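Local structure of uncharacterized protein (Thermus thermophilus HB8, 6SCE) at residues L10-A15 against P40-E45; P16-L21 against L140-R145; A34-F39 against A52-L57. The protein probably acts as a DNA nuclease of Type III CRISPR defence, switched on by cyclic oligoadenylate bound through its CARF region. All coordinates share one frame; numbering follows the deposited sequence.

Overall arrangement
Interaction 3 is the buried, wholly apolar contact of the three, whereas interactions 1 and 2 are partly buried, polar, and reach the bound RNA. Interactions 1 and 3 both use strand 33-38 or the loop after it together with helix 44-59; their centres lie about 10 Å apart, and Leu10, at the end of the first strand, packs on Phe54. Residues 10-15 run straight into 16-21, so interactions 1 and 2 approach nucleotide A2 of chain B from consecutive parts of the chain, the first through the backbone amide of Asp13 at its phosphate, the second beside its adenine. Interactions 2 and 3 meet where helix 15-28 packs on helix 44-59, Tyr18 lying against Phe53 and Leu56.

Interaction 1. Residues L10-A15 against P40-E45. With nucleotides of chain B.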
loop_
_atom_site.group_PDB
_atom_site.type_symbol
_atom_site.label_atom_id
_atom_site.label_comp_id
_atom_site.label_asym_id
_atom_site.label_seq_id
_atom_site.Cartn_x
_atom_site.Cartn_y
_atom_site.Cartn_z
ATOM N N LEU A 10 -3.300 -18.067 -5.484
ATOM C CA LEU A 10 -2.560 -17.978 -4.232
ATOM C C LEU A 10 -1.498 -16.881 -4.289
ATOM O O LEU A 10 -0.492 -17.007 -5.004
ATOM C CB LEU A 10 -1.921 -19.330 -3.913
ATOM C CG LEU A 10 -1.208 -19.432 -2.574
ATOM C CD1 LEU A 10 -2.205 -19.207 -1.432
ATOM C CD2 LEU A 10 -0.472 -20.769 -2.470
ATOM N N GLY A 11 -1.728 -15.804 -3.547
ATOM C CA GLY A 11 -0.751 -14.727 -3.392
ATOM C C GLY A 11 0.005 -14.841 -2.091
ATOM O O GLY A 11 0.213 -15.939 -1.564
ATOM N N ASN A 12 0.441 -13.705 -1.560
ATOM C CA ASN A 12 1.234 -13.711 -0.367
ATOM C C ASN A 12 0.537 -14.329 0.835
ATOM O O ASN A 12 1.154 -15.062 1.610
ATOM C CB ASN A 12 1.676 -12.285 0.019
ATOM C CG ASN A 12 2.752 -11.755 -0.894
ATOM O OD1 ASN A 12 3.506 -12.535 -1.493
ATOM N ND2 ASN A 12 2.777 -10.441 -1.072
ATOM N N ASP A 13 -0.709 -13.954 1.057
ATOM C CA ASP A 13 -1.376 -14.351 2.274
ATOM C C ASP A 13 -2.184 -15.659 2.135
ATOM O O ASP A 13 -3.067 -15.746 1.308
ATOM C CB ASP A 13 -2.289 -13.250 2.800
ATOM C CG ASP A 13 -2.398 -13.317 4.295
ATOM O OD1 ASP A 13 -3.018 -14.277 4.789
ATOM O OD2 ASP A 13 -1.807 -12.434 4.960
ATOM N N PRO A 14 -1.876 -16.665 2.952
ATOM C CA PRO A 14 -2.597 -17.937 2.824
ATOM C C PRO A 14 -3.992 -17.906 3.423
ATOM O O PRO A 14 -4.799 -18.805 3.155
ATOM C CB PRO A 14 -1.705 -18.912 3.605
ATOM C CG PRO A 14 -1.057 -18.068 4.626
ATOM C CD PRO A 14 -0.782 -16.764 3.924
ATOM N N ALA A 15 -4.287 -16.898 4.228
ATOM C CA ALA A 15 -5.576 -16.916 4.946
ATOM C C ALA A 15 -6.831 -16.925 4.055
ATOM O O ALA A 15 -7.765 -17.688 4.314
ATOM C CB ALA A 15 -5.651 -15.797 5.945
ATOM N N PRO A 40 4.925 -15.892 -6.880
ATOM C CA PRO A 40 6.068 -15.931 -5.976
ATOM C C PRO A 40 5.825 -15.092 -4.750
ATOM O O PRO A 40 5.310 -13.979 -4.864
ATOM C CB PRO A 40 7.218 -15.365 -6.843
ATOM C CG PRO A 40 6.805 -15.725 -8.243
ATOM C CD PRO A 40 5.316 -15.429 -8.229
ATOM N N ALA A 41 6.130 -15.632 -3.576
ATOM C CA ALA A 41 6.011 -14.878 -2.336
ATOM C C ALA A 41 6.891 -13.645 -2.361
ATOM O O ALA A 41 8.021 -13.719 -2.796
ATOM C CB ALA A 41 6.367 -15.755 -1.146
ATOM N N TRP A 42 6.384 -12.512 -1.884
ATOM C CA TRP A 42 7.140 -11.251 -1.956
ATOM C C TRP A 42 8.343 -11.212 -1.019
ATOM O O TRP A 42 9.262 -10.439 -1.241
ATOM C CB TRP A 42 6.238 -10.058 -1.638
ATOM C CG TRP A 42 5.382 -9.624 -2.757
ATOM C CD1 TRP A 42 5.127 -10.284 -3.916
ATOM C CD2 TRP A 42 4.629 -8.413 -2.811
ATOM N NE1 TRP A 42 4.250 -9.550 -4.692
ATOM C CE2 TRP A 42 3.953 -8.391 -4.036
ATOM C CE3 TRP A 42 4.475 -7.343 -1.930
ATOM C CZ2 TRP A 42 3.128 -7.345 -4.410
ATOM C CZ3 TRP A 42 3.644 -6.306 -2.299
ATOM C CH2 TRP A 42 2.994 -6.316 -3.528
ATOM N N ASN A 43 8.340 -12.024 0.030
ATOM C CA ASN A 43 9.471 -12.052 0.964
ATOM C C ASN A 43 9.506 -13.401 1.659
ATOM O O ASN A 43 8.597 -14.234 1.482
ATOM C CB ASN A 43 9.415 -10.872 1.955
ATOM C CG ASN A 43 8.184 -10.901 2.858
ATOM O OD1 ASN A 43 7.689 -11.959 3.211
ATOM N ND2 ASN A 43 7.716 -9.740 3.259
ATOM N N GLU A 44 10.541 -13.608 2.461
ATOM C CA GLU A 44 10.754 -14.884 3.144
ATOM C C GLU A 44 9.689 -15.213 4.161
ATOM O O GLU A 44 9.356 -16.389 4.361
ATOM C CB GLU A 44 12.137 -14.879 3.859
ATOM N N GLU A 45 9.194 -14.201 4.861
ATOM C CA GLU A 45 8.124 -14.425 5.822
ATOM C C GLU A 45 6.842 -14.961 5.159
ATOM O O GLU A 45 6.217 -15.890 5.666
ATOM C CB GLU A 45 7.875 -13.161 6.654
ATOM C CG GLU A 45 9.038 -12.963 7.623
ATOM C CD GLU A 45 8.945 -11.709 8.453
ATOM O OE1 GLU A 45 8.397 -10.712 7.955
ATOM O OE2 GLU A 45 9.460 -11.727 9.597
ATOM P P A B 1 -3.536 -6.359 -6.131
ATOM O OP1 A B 1 -4.070 -6.542 -7.518
ATOM O OP2 A B 1 -4.463 -5.722 -5.116
ATOM O "O5'" A B 1 -3.061 -7.800 -5.636
ATOM C "C5'" A B 1 -2.971 -8.122 -4.251
ATOM C "C4'" A B 1 -1.907 -9.179 -4.084
ATOM O "O4'" A B 1 -0.599 -8.578 -4.273
ATOM C "C3'" A B 1 -1.905 -9.828 -2.696
ATOM O "O3'" A B 1 -2.579 -11.089 -2.796
ATOM C "C2'" A B 1 -0.408 -9.937 -2.371
ATOM O "O2'" A B 1 0.139 -11.143 -2.859
ATOM C "C1'" A B 1 0.176 -8.738 -3.107
ATOM N N9 A B 1 0.138 -7.481 -2.357
ATOM C C8 A B 1 -0.280 -6.270 -2.834
ATOM N N7 A B 1 -0.186 -5.324 -1.934
ATOM C C5 A B 1 0.343 -5.945 -0.815
ATOM C C6 A B 1 0.674 -5.468 0.468
ATOM N N6 A B 1 0.500 -4.204 0.843
ATOM N N1 A B 1 1.187 -6.356 1.354
ATOM C C2 A B 1 1.340 -7.629 0.959
ATOM N N3 A B 1 1.048 -8.189 -0.215
ATOM C C4 A B 1 0.545 -7.282 -1.067
ATOM P P A B 2 -2.911 -11.962 -1.483
ATOM O OP1 A B 2 -1.877 -11.843 -0.408
ATOM O OP2 A B 2 -3.353 -13.296 -2.022
ATOM O "O5'" A B 2 -4.222 -11.205 -0.951
ATOM C "C5'" A B 2 -5.456 -11.369 -1.688
ATOM C "C4'" A B 2 -6.560 -10.621 -0.984
ATOM O "O4'" A B 2 -6.811 -11.265 0.295
ATOM C "C3'" A B 2 -6.286 -9.153 -0.684
ATOM O "O3'" A B 2 -7.443 -8.352 -0.921
ATOM C "C2'" A B 2 -5.973 -9.157 0.810
ATOM O "O2'" A B 2 -6.323 -7.942 1.436
ATOM C "C1'" A B 2 -6.870 -10.286 1.297
ATOM N N9 A B 2 -6.494 -10.859 2.575
ATOM C C8 A B 2 -5.267 -10.799 3.195
ATOM N N7 A B 2 -5.274 -11.365 4.375
ATOM C C5 A B 2 -6.577 -11.805 4.553
ATOM C C6 A B 2 -7.221 -12.471 5.615
ATOM N N6 A B 2 -6.634 -12.753 6.775
ATOM N N1 A B 2 -8.524 -12.799 5.440
ATOM C C2 A B 2 -9.130 -12.417 4.307
ATOM N N3 A B 2 -8.632 -11.777 3.248
ATOM C C4 A B 2 -7.337 -11.492 3.444
HETATM O O HOH W 1 2.616 -13.607 -3.951
#
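Asn12 stands its carboxamide over one face of the Trp42 indole, and this pair is the tight part of the contact. CG lies anti to the carbonyl carbon (chi1 -73°), which carries the amide to that face, nearly upright to it at 78°. ND2 points to the ring, offset toward its rim, 3.2 Å from Trp42 CG. The carbonyl end turns to the backbone instead: Trp42 N donates to Asn12 OD1 at 2.9 Å, the donor tilted out of the carbonyl plane. With OD1 so engaged, ND2 is directed to nucleotide A1 of chain B and gives a hydrogen bond to its N3 (3.0 Å). The same indole face also meets A1, with Trp42 CH2 3.3 Å from its N9, so amide and nucleoside share one aromatic wall.

The sugar-phosphate side is equally close. Asn12 N donates almost straight to O2', the ribose hydroxyl of A1 (2.9 Å), and Asp13 N to OP1 of nucleotide A2 of chain B (2.8 Å). Gly11 CA lies 3.3 Å from A2 OP2, where a beta carbon would collide. Asp13 OD1, through its anti lone pair, caps Ala15 N at the start of helix 15-28 and is also bonded to Tyr147.

Packing loosens toward Pro40 and Ala41, on the more solvent-exposed side. There Asn12 OD1 approaches Ala41 CA at 3.5 Å, and a water bridges Asn12 OD1 and Pro40 O, though more acceptors lie near it than it has protons. The chemistry implies that the amide is held in one rotation, carbonyl to protein and NH2 to adenine, consistent with a loop shaped to sense the oligoadenylate.

Interaction 2. Residues P16-L21 against L140-R145. With nucleotides of chain B.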
loop_
_atom_site.group_PDB
_atom_site.type_symbol
_atom_site.label_atom_id
_atom_site.label_comp_id
_atom_site.label_asym_id
_atom_site.label_seq_id
_atom_site.Cartn_x
_atom_site.Cartn_y
_atom_site.Cartn_z
ATOM N N PRO A 16 -6.884 -16.091 3.002
ATOM C CA PRO A 16 -8.091 -16.179 2.164
ATOM C C PRO A 16 -8.177 -17.476 1.377
ATOM O O PRO A 16 -9.264 -17.927 1.088
ATOM C CB PRO A 16 -7.973 -14.985 1.210
ATOM C CG PRO A 16 -6.527 -14.599 1.257
ATOM C CD PRO A 16 -6.053 -14.922 2.655
ATOM N N ALA A 17 -7.027 -18.074 1.061
ATOM C CA ALA A 17 -6.995 -19.375 0.367
ATOM C C ALA A 17 -7.543 -20.470 1.289
ATOM O O ALA A 17 -8.327 -21.346 0.875
ATOM C CB ALA A 17 -5.567 -19.702 -0.051
ATOM N N TYR A 18 -7.112 -20.417 2.540
ATOM C CA TYR A 18 -7.601 -21.358 3.550
ATOM C C TYR A 18 -9.073 -21.148 3.847
ATOM O O TYR A 18 -9.860 -22.119 3.854
ATOM C CB TYR A 18 -6.751 -21.297 4.808
ATOM C CG TYR A 18 -7.222 -22.222 5.894
ATOM C CD1 TYR A 18 -7.445 -23.575 5.642
ATOM C CD2 TYR A 18 -7.428 -21.752 7.180
ATOM C CE1 TYR A 18 -7.864 -24.431 6.656
ATOM C CE2 TYR A 18 -7.842 -22.598 8.190
ATOM C CZ TYR A 18 -8.071 -23.935 7.919
ATOM O OH TYR A 18 -8.493 -24.769 8.949
ATOM N N LEU A 19 -9.487 -19.904 4.015
ATOM C CA LEU A 19 -10.879 -19.623 4.203
ATOM C C LEU A 19 -11.746 -20.191 3.075
ATOM O O LEU A 19 -12.809 -20.794 3.342
ATOM C CB LEU A 19 -11.094 -18.113 4.362
ATOM C CG LEU A 19 -12.518 -17.642 4.556
ATOM C CD1 LEU A 19 -13.146 -18.275 5.794
ATOM C CD2 LEU A 19 -12.549 -16.115 4.651
ATOM N N GLY A 20 -11.306 -20.032 1.811
ATOM C CA GLY A 20 -12.067 -20.548 0.680
ATOM C C GLY A 20 -12.179 -22.061 0.716
ATOM O O GLY A 20 -13.255 -22.606 0.424
ATOM N N LEU A 21 -11.118 -22.740 1.150
ATOM C CA LEU A 21 -11.159 -24.191 1.339
ATOM C C LEU A 21 -12.207 -24.580 2.403
ATOM O O LEU A 21 -13.003 -25.499 2.178
ATOM C CB LEU A 21 -9.787 -24.750 1.686
ATOM C CG LEU A 21 -9.723 -26.267 1.849
ATOM C CD1 LEU A 21 -10.234 -27.055 0.641
ATOM C CD2 LEU A 21 -8.316 -26.707 2.212
ATOM N N LEU A 140 -8.496 -18.122 16.112
ATOM C CA LEU A 140 -7.200 -17.674 16.576
ATOM C C LEU A 140 -6.175 -18.754 16.367
ATOM O O LEU A 140 -5.042 -18.479 15.967
ATOM C CB LEU A 140 -7.255 -17.219 18.042
ATOM C CG LEU A 140 -5.941 -16.558 18.489
ATOM C CD1 LEU A 140 -6.155 -15.387 19.426
ATOM C CD2 LEU A 140 -4.974 -17.570 19.093
ATOM N N GLU A 141 -6.548 -20.004 16.635
ATOM C CA GLU A 141 -5.577 -21.084 16.506
ATOM C C GLU A 141 -5.163 -21.280 15.043
ATOM O O GLU A 141 -4.012 -21.599 14.756
ATOM C CB GLU A 141 -6.169 -22.386 17.020
ATOM C CG GLU A 141 -6.308 -22.423 18.528
ATOM C CD GLU A 141 -7.343 -21.471 19.074
ATOM O OE1 GLU A 141 -8.389 -21.193 18.398
ATOM O OE2 GLU A 141 -7.072 -20.987 20.217
ATOM N N GLU A 142 -6.120 -21.107 14.148
ATOM C CA GLU A 142 -5.815 -21.202 12.679
ATOM C C GLU A 142 -4.858 -20.067 12.272
ATOM O O GLU A 142 -3.883 -20.303 11.584
ATOM C CB GLU A 142 -7.107 -21.211 11.896
ATOM C CG GLU A 142 -7.781 -22.576 11.915
ATOM C CD GLU A 142 -9.192 -22.603 11.396
ATOM O OE1 GLU A 142 -9.900 -21.577 11.479
ATOM O OE2 GLU A 142 -9.621 -23.686 10.877
ATOM N N TYR A 143 -5.128 -18.826 12.714
ATOM C CA TYR A 143 -4.171 -17.748 12.465
ATOM C C TYR A 143 -2.810 -17.992 13.081
ATOM O O TYR A 143 -1.803 -17.681 12.471
ATOM C CB TYR A 143 -4.730 -16.411 12.928
ATOM C CG TYR A 143 -5.614 -15.763 11.929
ATOM C CD1 TYR A 143 -5.094 -15.272 10.737
ATOM C CD2 TYR A 143 -6.961 -15.638 12.140
ATOM C CE1 TYR A 143 -5.897 -14.634 9.820
ATOM C CE2 TYR A 143 -7.768 -14.986 11.227
ATOM C CZ TYR A 143 -7.232 -14.504 10.055
ATOM O OH TYR A 143 -8.052 -13.887 9.109
ATOM N N ALA A 144 -2.773 -18.567 14.284
ATOM C CA ALA A 144 -1.504 -18.846 14.931
ATOM C C ALA A 144 -0.680 -19.836 14.133
ATOM O O ALA A 144 0.550 -19.666 13.980
ATOM C CB ALA A 144 -1.713 -19.347 16.363
ATOM N N ARG A 145 -1.311 -20.868 13.593
ATOM C CA ARG A 145 -0.507 -21.837 12.866
ATOM C C ARG A 145 -0.093 -21.310 11.464
ATOM O O ARG A 145 0.935 -21.697 10.948
ATOM C CB ARG A 145 -1.157 -23.236 12.835
ATOM C CG ARG A 145 -2.435 -23.331 12.039
ATOM C CD ARG A 145 -2.959 -24.775 11.944
ATOM N NE ARG A 145 -1.948 -25.647 11.389
ATOM C CZ ARG A 145 -1.886 -26.953 11.542
ATOM N NH1 ARG A 145 -2.856 -27.614 12.186
ATOM N NH2 ARG A 145 -0.867 -27.600 10.987
ATOM P P A B 2 -2.911 -11.962 -1.483
ATOM O OP1 A B 2 -1.877 -11.843 -0.408
ATOM O OP2 A B 2 -3.353 -13.296 -2.022
ATOM O "O5'" A B 2 -4.222 -11.205 -0.951
ATOM C "C5'" A B 2 -5.456 -11.369 -1.688
ATOM C "C4'" A B 2 -6.560 -10.621 -0.984
ATOM O "O4'" A B 2 -6.811 -11.265 0.295
ATOM C "C3'" A B 2 -6.286 -9.153 -0.684
ATOM O "O3'" A B 2 -7.443 -8.352 -0.921
ATOM C "C2'" A B 2 -5.973 -9.157 0.810
ATOM O "O2'" A B 2 -6.323 -7.942 1.436
ATOM C "C1'" A B 2 -6.870 -10.286 1.297
ATOM N N9 A B 2 -6.494 -10.859 2.575
ATOM C C8 A B 2 -5.267 -10.799 3.195
ATOM N N7 A B 2 -5.274 -11.365 4.375
ATOM C C5 A B 2 -6.577 -11.805 4.553
ATOM C C6 A B 2 -7.221 -12.471 5.615
ATOM N N6 A B 2 -6.634 -12.753 6.775
ATOM N N1 A B 2 -8.524 -12.799 5.440
ATOM C C2 A B 2 -9.130 -12.417 4.307
ATOM N N3 A B 2 -8.632 -11.777 3.248
ATOM C C4 A B 2 -7.337 -11.492 3.444
#
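Glu142 and Tyr18 join helix 140-148 to helix 15-28 through a hydrogen bond. In Glu142, CB is 4.0 Å from Tyr18 CE2, and CG draws in to 3.7 Å from the same atom. CG lies anti to the carbonyl carbon (chi1 -79°), and the extended chain beyond it brings CD to the edge of the tyrosine ring, in its plane, with carboxylate and ring almost perpendicular. At the tip, OE2 accepts a very short hydrogen bond from Tyr18 OH, 2.5 Å away; OE1 forms a salt bridge with Lys22 and accepts from Thr139 N. The carboxylate is thus held by two residues of helix 15-28 and by the backbone just before its own helix, and the nearby lysine would probably stabilise its negative charge.

One residue further on, Tyr143 reaches the ligand: N6 of nucleotide A2 of chain B approaches at the edge of its ring and donates a nearly linear bond to Tyr143 OH (3.0 Å), a hydroxyl also bonded to Gly186 O. Pro16 CG packs beside the ribose, 3.5 Å from A2 O4'. Pro16 of one helix beside the ribose and Tyr143 of the other at N6 fit an adenine-binding pocket, consistent with the Rossmann-like CARF domain.

Interaction 3. Residues A34-F39 against A52-L57; sequences AVFYSF and AFFRLL
Phe36 holds CG anti to its carbonyl carbon (chi1 -65°), a rotamer that turns its ring from strand 33-38 toward helix 44-59, while Phe53, with CG anti to its own amide nitrogen (chi1 173°), sends its ring the opposite way to meet it. The two form an offset edge-to-face pair: the edge of Phe53 is turned to the face of Phe36, centroids 5.3 Å apart and planes at 72°. Their nearest atoms are Phe36 CZ and Phe53 CE2, at 3.6 Å, and Phe36 CE1 lies in the plane of the Phe53 ring at its edge.

Leu57, one helical turn after Phe53, approaches the Phe36 ring from the opposite direction, its CD1 3.4 Å from Phe36 CE2. That methyl also rests over one face of Phe53, toward its rim, so it fills the angle between the two phenyl groups. Phe54 slides past on another side and touches more lightly, its CE1 4.1 Å from Phe36 CD2, the two planes oblique to each other. Contacts from three helix residues thus limit how far the Phe36 ring can shift. An alanine in place of Phe36 would probably open a gap between strand and helix, leaving the edge of Phe53 and the methyl of Leu57 without the ring they pack on.

Strand and helix run nearly antiparallel, their segment axes 12.2 Å apart, as the first two elements of a beta-alpha-beta unit completed by strand 64-67. Beyond the cluster, Phe36 also packs on Cys8 of strand 5-10 and Tyr64 of strand 64-67, Phe54 stacks on Tyr64, and Phe53 and Leu57 lean on Ala17, Tyr18 and Leu21 of helix 15-28, which flanks helix 44-59 on this face of the sheet.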
loop_
_atom_site.group_PDB
_atom_site.type_symbol
_atom_site.label_atom_id
_atom_site.label_comp_id
_atom_site.label_asym_id
_atom_site.label_seq_id
_atom_site.Cartn_x
_atom_site.Cartn_y
_atom_site.Cartn_z
ATOM N N ALA A 34 -6.525 -29.898 -4.098
ATOM C CA ALA A 34 -6.546 -28.444 -4.286
ATOM C C ALA A 34 -5.440 -28.126 -5.258
ATOM O O ALA A 34 -4.378 -28.718 -5.199
ATOM C CB ALA A 34 -6.307 -27.725 -2.974
ATOM N N VAL A 35 -5.709 -27.202 -6.169
ATOM C CA VAL A 35 -4.712 -26.740 -7.100
ATOM C C VAL A 35 -4.521 -25.243 -6.850
ATOM O O VAL A 35 -5.481 -24.485 -6.915
ATOM C CB VAL A 35 -5.162 -26.966 -8.568
ATOM C CG1 VAL A 35 -4.086 -26.513 -9.537
ATOM C CG2 VAL A 35 -5.511 -28.431 -8.837
ATOM N N PHE A 36 -3.294 -24.847 -6.600
ATOM C CA PHE A 36 -2.980 -23.461 -6.342
ATOM C C PHE A 36 -2.216 -22.847 -7.504
ATOM O O PHE A 36 -1.175 -23.342 -7.889
ATOM C CB PHE A 36 -2.177 -23.339 -5.080
ATOM C CG PHE A 36 -2.955 -23.759 -3.880
ATOM C CD1 PHE A 36 -3.972 -22.958 -3.399
ATOM C CD2 PHE A 36 -2.753 -25.000 -3.315
ATOM C CE1 PHE A 36 -4.743 -23.361 -2.305
ATOM C CE2 PHE A 36 -3.517 -25.417 -2.235
ATOM C CZ PHE A 36 -4.518 -24.612 -1.733
ATOM N N TYR A 37 -2.739 -21.760 -8.017
ATOM C CA TYR A 37 -2.062 -20.995 -9.074
ATOM C C TYR A 37 -1.336 -19.880 -8.366
ATOM O O TYR A 37 -1.912 -18.829 -8.003
ATOM C CB TYR A 37 -3.089 -20.532 -10.098
ATOM C CG TYR A 37 -3.875 -21.679 -10.667
ATOM C CD1 TYR A 37 -3.381 -22.455 -11.721
ATOM C CD2 TYR A 37 -5.109 -22.031 -10.130
ATOM C CE1 TYR A 37 -4.115 -23.530 -12.222
ATOM C CE2 TYR A 37 -5.832 -23.089 -10.629
ATOM C CZ TYR A 37 -5.329 -23.838 -11.655
ATOM O OH TYR A 37 -6.059 -24.880 -12.082
ATOM N N SER A 38 -0.077 -20.148 -8.075
ATOM C CA SER A 38 0.625 -19.367 -7.119
ATOM C C SER A 38 1.525 -18.345 -7.783
ATOM O O SER A 38 2.114 -18.569 -8.882
ATOM C CB SER A 38 1.396 -20.266 -6.174
ATOM O OG SER A 38 2.544 -20.728 -6.805
ATOM N N PHE A 39 1.597 -17.220 -7.097
ATOM C CA PHE A 39 2.551 -16.174 -7.387
ATOM C C PHE A 39 3.717 -16.305 -6.441
ATOM O O PHE A 39 3.531 -16.701 -5.300
ATOM C CB PHE A 39 1.891 -14.813 -7.167
ATOM C CG PHE A 39 0.683 -14.618 -8.010
ATOM C CD1 PHE A 39 -0.555 -15.046 -7.574
ATOM C CD2 PHE A 39 0.800 -14.085 -9.296
ATOM C CE1 PHE A 39 -1.685 -14.906 -8.372
ATOM C CE2 PHE A 39 -0.329 -13.936 -10.100
ATOM C CZ PHE A 39 -1.577 -14.329 -9.628
ATOM N N ALA A 52 3.584 -23.022 5.950
ATOM C CA ALA A 52 2.697 -23.351 7.062
ATOM C C ALA A 52 1.287 -23.727 6.571
ATOM O O ALA A 52 0.644 -24.638 7.087
ATOM C CB ALA A 52 2.652 -22.208 8.043
ATOM N N PHE A 53 0.818 -23.044 5.539
ATOM C CA PHE A 53 -0.449 -23.345 4.947
ATOM C C PHE A 53 -0.414 -24.752 4.316
ATOM O O PHE A 53 -1.334 -25.556 4.514
ATOM C CB PHE A 53 -0.783 -22.280 3.902
ATOM C CG PHE A 53 -2.014 -22.556 3.087
ATOM C CD1 PHE A 53 -3.215 -22.884 3.685
ATOM C CD2 PHE A 53 -1.976 -22.436 1.701
ATOM C CE1 PHE A 53 -4.348 -23.131 2.926
ATOM C CE2 PHE A 53 -3.116 -22.618 0.951
ATOM C CZ PHE A 53 -4.309 -22.976 1.559
ATOM N N PHE A 54 0.644 -25.052 3.594
ATOM C CA PHE A 54 0.787 -26.366 2.979
ATOM C C PHE A 54 0.893 -27.503 4.016
ATOM O O PHE A 54 0.322 -28.566 3.817
ATOM C CB PHE A 54 1.978 -26.411 2.018
ATOM C CG PHE A 54 1.795 -25.577 0.772
ATOM C CD1 PHE A 54 0.534 -25.173 0.350
ATOM C CD2 PHE A 54 2.900 -25.206 0.002
ATOM C CE1 PHE A 54 0.369 -24.412 -0.802
ATOM C CE2 PHE A 54 2.720 -24.448 -1.144
ATOM C CZ PHE A 54 1.456 -24.061 -1.539
ATOM N N ARG A 55 1.524 -27.221 5.140
ATOM C CA ARG A 55 1.528 -28.138 6.284
ATOM C C ARG A 55 0.128 -28.394 6.829
ATOM O O ARG A 55 -0.231 -29.528 7.123
ATOM C CB ARG A 55 2.468 -27.596 7.383
ATOM C CG ARG A 55 2.532 -28.420 8.649
ATOM C CD ARG A 55 3.359 -27.705 9.714
ATOM N NE ARG A 55 3.278 -28.370 11.020
ATOM C CZ ARG A 55 3.956 -27.999 12.107
ATOM N NH1 ARG A 55 3.810 -28.681 13.235
ATOM N NH2 ARG A 55 4.769 -26.945 12.078
ATOM N N LEU A 56 -0.677 -27.348 6.957
ATOM C CA LEU A 56 -2.046 -27.495 7.348
ATOM C C LEU A 56 -2.830 -28.321 6.331
ATOM O O LEU A 56 -3.570 -29.243 6.711
ATOM C CB LEU A 56 -2.685 -26.118 7.535
ATOM C CG LEU A 56 -4.166 -26.048 7.824
ATOM C CD1 LEU A 56 -4.531 -26.836 9.069
ATOM C CD2 LEU A 56 -4.587 -24.594 7.992
ATOM N N LEU A 57 -2.673 -28.030 5.038
ATOM C CA LEU A 57 -3.351 -28.858 4.050
ATOM C C LEU A 57 -2.981 -30.325 4.225
ATOM O O LEU A 57 -3.850 -31.183 4.195
ATOM C CB LEU A 57 -3.026 -28.431 2.624
ATOM C CG LEU A 57 -3.494 -27.017 2.299
ATOM C CD1 LEU A 57 -3.114 -26.701 0.872
ATOM C CD2 LEU A 57 -4.991 -26.887 2.495
#